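Local coordinates for intracellular protein transport protein USO1 (Saccharomyces cerevisiae S288c, PDB 6LSU), which is required for protein transport from the endoplasmic reticulum to the Golgi complex, working as a membrane tether whose globular head is the part in this chain, at residues A[47-52]-A[85-90]; A[146-151]-A[183-188]. One frame throughout, in Å; residues are numbered along the deposited sequence.

Contact 1: residues A[47-52]-A[85-90]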
loop_
_atom_site.group_PDB
_atom_site.type_symbol
_atom_site.label_atom_id
_atom_site.label_comp_id
_atom_site.label_asym_id
_atom_site.label_seq_id
_atom_site.Cartn_x
_atom_site.Cartn_y
_atom_site.Cartn_z
ATOM N N GLY A 47 47.075 12.984 -17.874
ATOM C CA GLY A 47 47.063 12.763 -19.328
ATOM C C GLY A 47 45.978 11.784 -19.717
ATOM O O GLY A 47 45.210 12.079 -20.635
ATOM N N LEU A 48 45.864 10.673 -19.002
ATOM C CA LEU A 48 44.797 9.678 -19.267
ATOM C C LEU A 48 43.430 10.319 -18.986
ATOM O O LEU A 48 42.482 10.114 -19.799
ATOM C CB LEU A 48 45.050 8.419 -18.422
ATOM C CG LEU A 48 46.030 7.415 -19.027
ATOM C CD1 LEU A 48 46.141 6.166 -18.153
ATOM C CD2 LEU A 48 45.609 7.046 -20.441
ATOM N N LYS A 49 43.333 11.086 -17.889
ATOM C CA LYS A 49 42.055 11.698 -17.433
ATOM C C LYS A 49 41.490 12.545 -18.578
ATOM O O LYS A 49 40.292 12.409 -18.889
ATOM C CB LYS A 49 42.319 12.497 -16.155
ATOM C CG LYS A 49 41.083 13.022 -15.451
ATOM C CD LYS A 49 41.414 13.803 -14.201
ATOM C CE LYS A 49 40.451 14.966 -14.020
ATOM N NZ LYS A 49 40.973 15.999 -13.094
ATOM N N ALA A 50 42.329 13.336 -19.244
ATOM C CA ALA A 50 41.923 14.157 -20.409
ATOM C C ALA A 50 41.369 13.264 -21.538
ATOM O O ALA A 50 40.287 13.562 -22.079
ATOM C CB ALA A 50 43.075 15.029 -20.869
ATOM N N PHE A 51 42.063 12.190 -21.912
ATOM C CA PHE A 51 41.611 11.296 -23.023
ATOM C C PHE A 51 40.324 10.528 -22.656
ATOM O O PHE A 51 39.607 10.024 -23.584
ATOM C CB PHE A 51 42.718 10.303 -23.403
ATOM C CG PHE A 51 43.779 10.906 -24.286
ATOM C CD1 PHE A 51 43.482 11.234 -25.603
ATOM C CD2 PHE A 51 45.042 11.199 -23.797
ATOM C CE1 PHE A 51 44.434 11.828 -26.423
ATOM C CE2 PHE A 51 45.987 11.797 -24.612
ATOM C CZ PHE A 51 45.680 12.112 -25.926
ATOM N N SER A 52 40.053 10.381 -21.361
ATOM C CA SER A 52 38.893 9.615 -20.849
ATOM C C SER A 52 37.585 10.218 -21.339
ATOM O O SER A 52 36.629 9.440 -21.495
ATOM C CB SER A 52 38.916 9.478 -19.365
ATOM O OG SER A 52 40.092 8.775 -19.000
ATOM N N LEU A 85 40.787 8.065 -8.952
ATOM C CA LEU A 85 39.331 7.955 -8.634
ATOM C C LEU A 85 38.554 8.835 -9.636
ATOM O O LEU A 85 37.548 8.334 -10.188
ATOM C CB LEU A 85 39.055 8.330 -7.168
ATOM C CG LEU A 85 39.665 7.395 -6.114
ATOM C CD1 LEU A 85 39.380 7.891 -4.720
ATOM C CD2 LEU A 85 39.116 6.009 -6.189
ATOM N N GLU A 86 38.991 10.065 -9.921
ATOM C CA GLU A 86 38.204 10.893 -10.869
ATOM C C GLU A 86 38.205 10.158 -12.206
ATOM O O GLU A 86 37.118 10.105 -12.868
ATOM C CB GLU A 86 38.711 12.326 -11.045
ATOM C CG GLU A 86 38.801 13.098 -9.750
ATOM C CD GLU A 86 39.443 14.477 -9.768
ATOM O OE1 GLU A 86 39.232 15.237 -8.757
ATOM O OE2 GLU A 86 40.096 14.820 -10.778
ATOM N N THR A 87 39.339 9.565 -12.573
ATOM C CA THR A 87 39.527 8.988 -13.933
ATOM C C THR A 87 38.611 7.770 -14.044
ATOM O O THR A 87 37.814 7.696 -15.038
ATOM C CB THR A 87 41.004 8.733 -14.267
ATOM O OG1 THR A 87 41.657 10.015 -14.262
ATOM C CG2 THR A 87 41.161 8.071 -15.629
ATOM N N ILE A 88 38.592 6.918 -13.032
ATOM C CA ILE A 88 37.720 5.710 -13.087
ATOM C C ILE A 88 36.252 6.121 -13.195
ATOM O O ILE A 88 35.493 5.487 -13.980
ATOM C CB ILE A 88 37.938 4.783 -11.891
ATOM C CG1 ILE A 88 39.407 4.376 -11.801
ATOM C CG2 ILE A 88 37.016 3.561 -12.016
ATOM C CD1 ILE A 88 39.694 3.479 -10.614
ATOM N N LEU A 89 35.860 7.120 -12.395
ATOM C CA LEU A 89 34.470 7.630 -12.349
ATOM C C LEU A 89 34.106 8.201 -13.713
ATOM O O LEU A 89 32.965 8.020 -14.153
ATOM C CB LEU A 89 34.347 8.679 -11.242
ATOM C CG LEU A 89 34.144 8.054 -9.866
ATOM C CD1 LEU A 89 34.247 9.066 -8.743
ATOM C CD2 LEU A 89 32.813 7.338 -9.832
ATOM N N ILE A 90 35.048 8.865 -14.372
ATOM C CA ILE A 90 34.732 9.401 -15.727
ATOM C C ILE A 90 34.484 8.210 -16.652
ATOM O O ILE A 90 33.482 8.193 -17.418
ATOM C CB ILE A 90 35.836 10.304 -16.245
ATOM C CG1 ILE A 90 35.948 11.550 -15.351
ATOM C CG2 ILE A 90 35.566 10.612 -17.712
ATOM C CD1 ILE A 90 36.952 12.577 -15.847
#

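Contact 2: residues A[146-151]-A[183-188]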
loop_
_atom_site.group_PDB
_atom_site.type_symbol
_atom_site.label_atom_id
_atom_site.label_comp_id
_atom_site.label_asym_id
_atom_site.label_seq_id
_atom_site.Cartn_x
_atom_site.Cartn_y
_atom_site.Cartn_z
ATOM N N ASP A 146 40.663 -7.130 -2.846
ATOM C CA ASP A 146 41.637 -6.253 -2.138
ATOM C C ASP A 146 41.404 -4.787 -2.522
ATOM O O ASP A 146 41.602 -3.900 -1.670
ATOM C CB ASP A 146 43.081 -6.643 -2.475
ATOM C CG ASP A 146 43.429 -8.099 -2.203
ATOM O OD1 ASP A 146 42.714 -8.742 -1.393
ATOM O OD2 ASP A 146 44.417 -8.575 -2.812
ATOM N N LEU A 147 41.062 -4.532 -3.787
ATOM C CA LEU A 147 40.732 -3.172 -4.277
ATOM C C LEU A 147 39.529 -2.619 -3.494
ATOM O O LEU A 147 39.638 -1.476 -3.005
ATOM C CB LEU A 147 40.451 -3.243 -5.777
ATOM C CG LEU A 147 41.653 -2.954 -6.656
ATOM C CD1 LEU A 147 41.265 -3.007 -8.130
ATOM C CD2 LEU A 147 42.239 -1.604 -6.304
ATOM N N ILE A 148 38.443 -3.395 -3.374
ATOM C CA ILE A 148 37.294 -3.047 -2.499
ATOM C C ILE A 148 37.847 -2.698 -1.117
ATOM O O ILE A 148 37.490 -1.604 -0.597
ATOM C CB ILE A 148 36.237 -4.170 -2.421
ATOM C CG1 ILE A 148 35.581 -4.483 -3.763
ATOM C CG2 ILE A 148 35.179 -3.814 -1.391
ATOM C CD1 ILE A 148 34.820 -3.321 -4.361
ATOM N N HIS A 149 38.677 -3.570 -0.530
ATOM C CA HIS A 149 39.217 -3.359 0.840
ATOM C C HIS A 149 40.083 -2.086 0.823
ATOM O O HIS A 149 40.062 -1.320 1.816
ATOM C CB HIS A 149 39.885 -4.639 1.368
ATOM C CG HIS A 149 38.937 -5.779 1.591
ATOM N ND1 HIS A 149 38.889 -6.488 2.778
ATOM C CD2 HIS A 149 38.007 -6.348 0.791
ATOM C CE1 HIS A 149 37.977 -7.440 2.688
ATOM N NE2 HIS A 149 37.423 -7.375 1.483
ATOM N N LEU A 150 40.757 -1.778 -0.286
ATOM C CA LEU A 150 41.599 -0.546 -0.385
ATOM C C LEU A 150 40.672 0.675 -0.332
ATOM O O LEU A 150 40.870 1.563 0.556
ATOM C CB LEU A 150 42.406 -0.540 -1.689
ATOM C CG LEU A 150 43.202 0.736 -1.962
ATOM C CD1 LEU A 150 44.305 0.901 -0.949
ATOM C CD2 LEU A 150 43.784 0.744 -3.355
ATOM N N LEU A 151 39.663 0.697 -1.219
ATOM C CA LEU A 151 38.625 1.763 -1.274
ATOM C C LEU A 151 38.059 1.972 0.132
ATOM O O LEU A 151 37.953 3.148 0.628
ATOM C CB LEU A 151 37.510 1.362 -2.240
ATOM C CG LEU A 151 37.888 1.390 -3.711
ATOM C CD1 LEU A 151 36.731 0.905 -4.549
ATOM C CD2 LEU A 151 38.344 2.763 -4.150
ATOM N N SER A 183 29.408 -9.046 -1.345
ATOM C CA SER A 183 30.313 -10.164 -0.953
ATOM C C SER A 183 31.670 -9.650 -0.430
ATOM O O SER A 183 32.017 -9.949 0.744
ATOM C CB SER A 183 30.508 -11.104 -2.088
ATOM O OG SER A 183 31.070 -12.311 -1.603
ATOM N N ALA A 184 32.390 -8.883 -1.250
ATOM C CA ALA A 184 33.704 -8.285 -0.913
ATOM C C ALA A 184 33.590 -7.441 0.362
ATOM O O ALA A 184 34.474 -7.594 1.231
ATOM C CB ALA A 184 34.239 -7.463 -2.075
ATOM N N LEU A 185 32.572 -6.569 0.459
ATOM C CA LEU A 185 32.483 -5.578 1.572
ATOM C C LEU A 185 32.301 -6.312 2.903
ATOM O O LEU A 185 32.937 -5.883 3.872
ATOM C CB LEU A 185 31.353 -4.571 1.324
ATOM C CG LEU A 185 31.736 -3.384 0.443
ATOM C CD1 LEU A 185 30.499 -2.737 -0.136
ATOM C CD2 LEU A 185 32.556 -2.378 1.233
ATOM N N ILE A 186 31.444 -7.339 2.928
ATOM C CA ILE A 186 31.168 -8.239 4.093
ATOM C C ILE A 186 32.474 -8.921 4.538
ATOM O O ILE A 186 32.692 -9.034 5.760
ATOM C CB ILE A 186 30.103 -9.298 3.728
ATOM C CG1 ILE A 186 28.727 -8.698 3.441
ATOM C CG2 ILE A 186 30.014 -10.366 4.808
ATOM C CD1 ILE A 186 27.761 -9.679 2.810
ATOM N N SER A 187 33.269 -9.427 3.583
ATOM C CA SER A 187 34.571 -10.109 3.819
ATOM C C SER A 187 35.422 -9.240 4.739
ATOM O O SER A 187 35.848 -9.746 5.785
ATOM C CB SER A 187 35.322 -10.401 2.551
ATOM O OG SER A 187 34.470 -10.949 1.563
ATOM N N LEU A 188 35.667 -7.981 4.380
ATOM C CA LEU A 188 36.263 -7.058 5.372
ATOM C C LEU A 188 35.283 -6.996 6.536
ATOM O O LEU A 188 34.142 -6.599 6.343
ATOM C CB LEU A 188 36.541 -5.678 4.760
ATOM C CG LEU A 188 37.208 -4.655 5.688
ATOM C CD1 LEU A 188 38.405 -5.231 6.435
ATOM C CD2 LEU A 188 37.637 -3.424 4.897
#

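Contact 1: residues A[47-52]-A[85-90]
The carboxylate of Glu86 is the flat group here, and its two oxygens serve different partners: OE2 meets Lys49 NZ nearly head-on in a salt bridge of 2.7 Å, while OE1 is taken by Lys82 and by the hydroxyl of Tyr165 on helix 160-174. With two lysines and a phenol round it, the carboxylate is likely to stay ionised. The chain of Lys49 leaves its helix with CG anti to the backbone N (chi1 -172°) and bends at chi3, which carries the amine over to the glutamate. On the way its CB passes Thr87 OG1, and its CG lies 4.2 Å from Ile90 CD1. Cut back to an alanine, Lys49 loses its amine, and Glu86 OE2 would probably be left without its mate across the contact, with a gap beside Thr87. Beyond the salt bridge, small Ser52 meets beta-branched Ile90 and Thr87: its CB lies 3.9 Å from Ile90 CG2, and its OG, bonded back to Leu48 O, 3.6 Å from Thr87 CG2. The hydroxyl of Thr87 likewise turns back, to Ala83 O, so both buried hydroxyls are satisfied within their own helices. The axes are 9.4 Å apart and nearly parallel, at 19°. Helices 38-54 and 78-91, running the same way with helix 56-73 packed against both, are characteristic of the armadillo-type alpha-solenoid, here around its first repeat.

Contact 2: residues A[146-151]-A[183-188]
Two donors converge on the carbonyl oxygen of Ala184, both weakly: His149 NE2 from the other helix, at 3.0 Å, and the backbone N of Leu188, the first residue beyond the end of helix 178-187. The imidazole bond is bent, with an angle of 126° at the hydrogen, so it adds to the closing turn without gripping it firmly. A histidine suits this place because its flat ring can slide in beside the end of a helix while offering an N-H to a carbonyl there; the partial negative charge of a helix C terminus would probably favour such a donor. The ring gets there with CG anti to the carbonyl carbon (chi1 -66°), which brings it nearer to the other helix than its CB bond alone suggests. Ser187 CB stands at the ring's edge, in plane, 3.8 Å from NE2. Leu188 sends its side chain past the imidazole in the opposite direction, its CG 3.8 Å from His149 ND1. The hydroxyl of Ser187 is engaged by Glu145, just ahead of 146-151, which makes a second polar link between the helices.

Ala184, whose single methyl permits close approach, places CB 3.7 Å from Ile148 CG1, while Ile148 CG2 lies 3.9 Å from Leu185 CG, the isoleucine and leucine side chains crossing at about a right angle. The axes of 146-151 and 183-187 come within 9.1 Å at 64°, a helix-on-helix packing between the second and third armadillo repeats, as in an alpha-solenoid. Val152, further along helix 145-154, touches both Leu185 and Leu188. Ile148 and Leu151 also pack on Leu170 of helix 160-174, and Leu147 and Leu150 reach Leu71 of helix 56-73.

In the fold
From the N terminus the chain first closes contact 1, where helix 78-91 returns to helix 38-54 across a largely helical connection that includes helix 56-73. Contact 2 follows in series, neither nested in contact 1 nor crossing it: helix 178-187 comes back to helix 145-154 after helix 160-174, joining the second armadillo repeat to the third. The two centres lie about 23 Å apart, on the same side of the chain's centre, yet the contacts touch directly, Leu85 CD2 lying 3.9 Å from Leu151 CD2. Helices 56-73 and 160-174 each pack against residues of both contacts, so this end of the elongated head is knitted into one continuous stack.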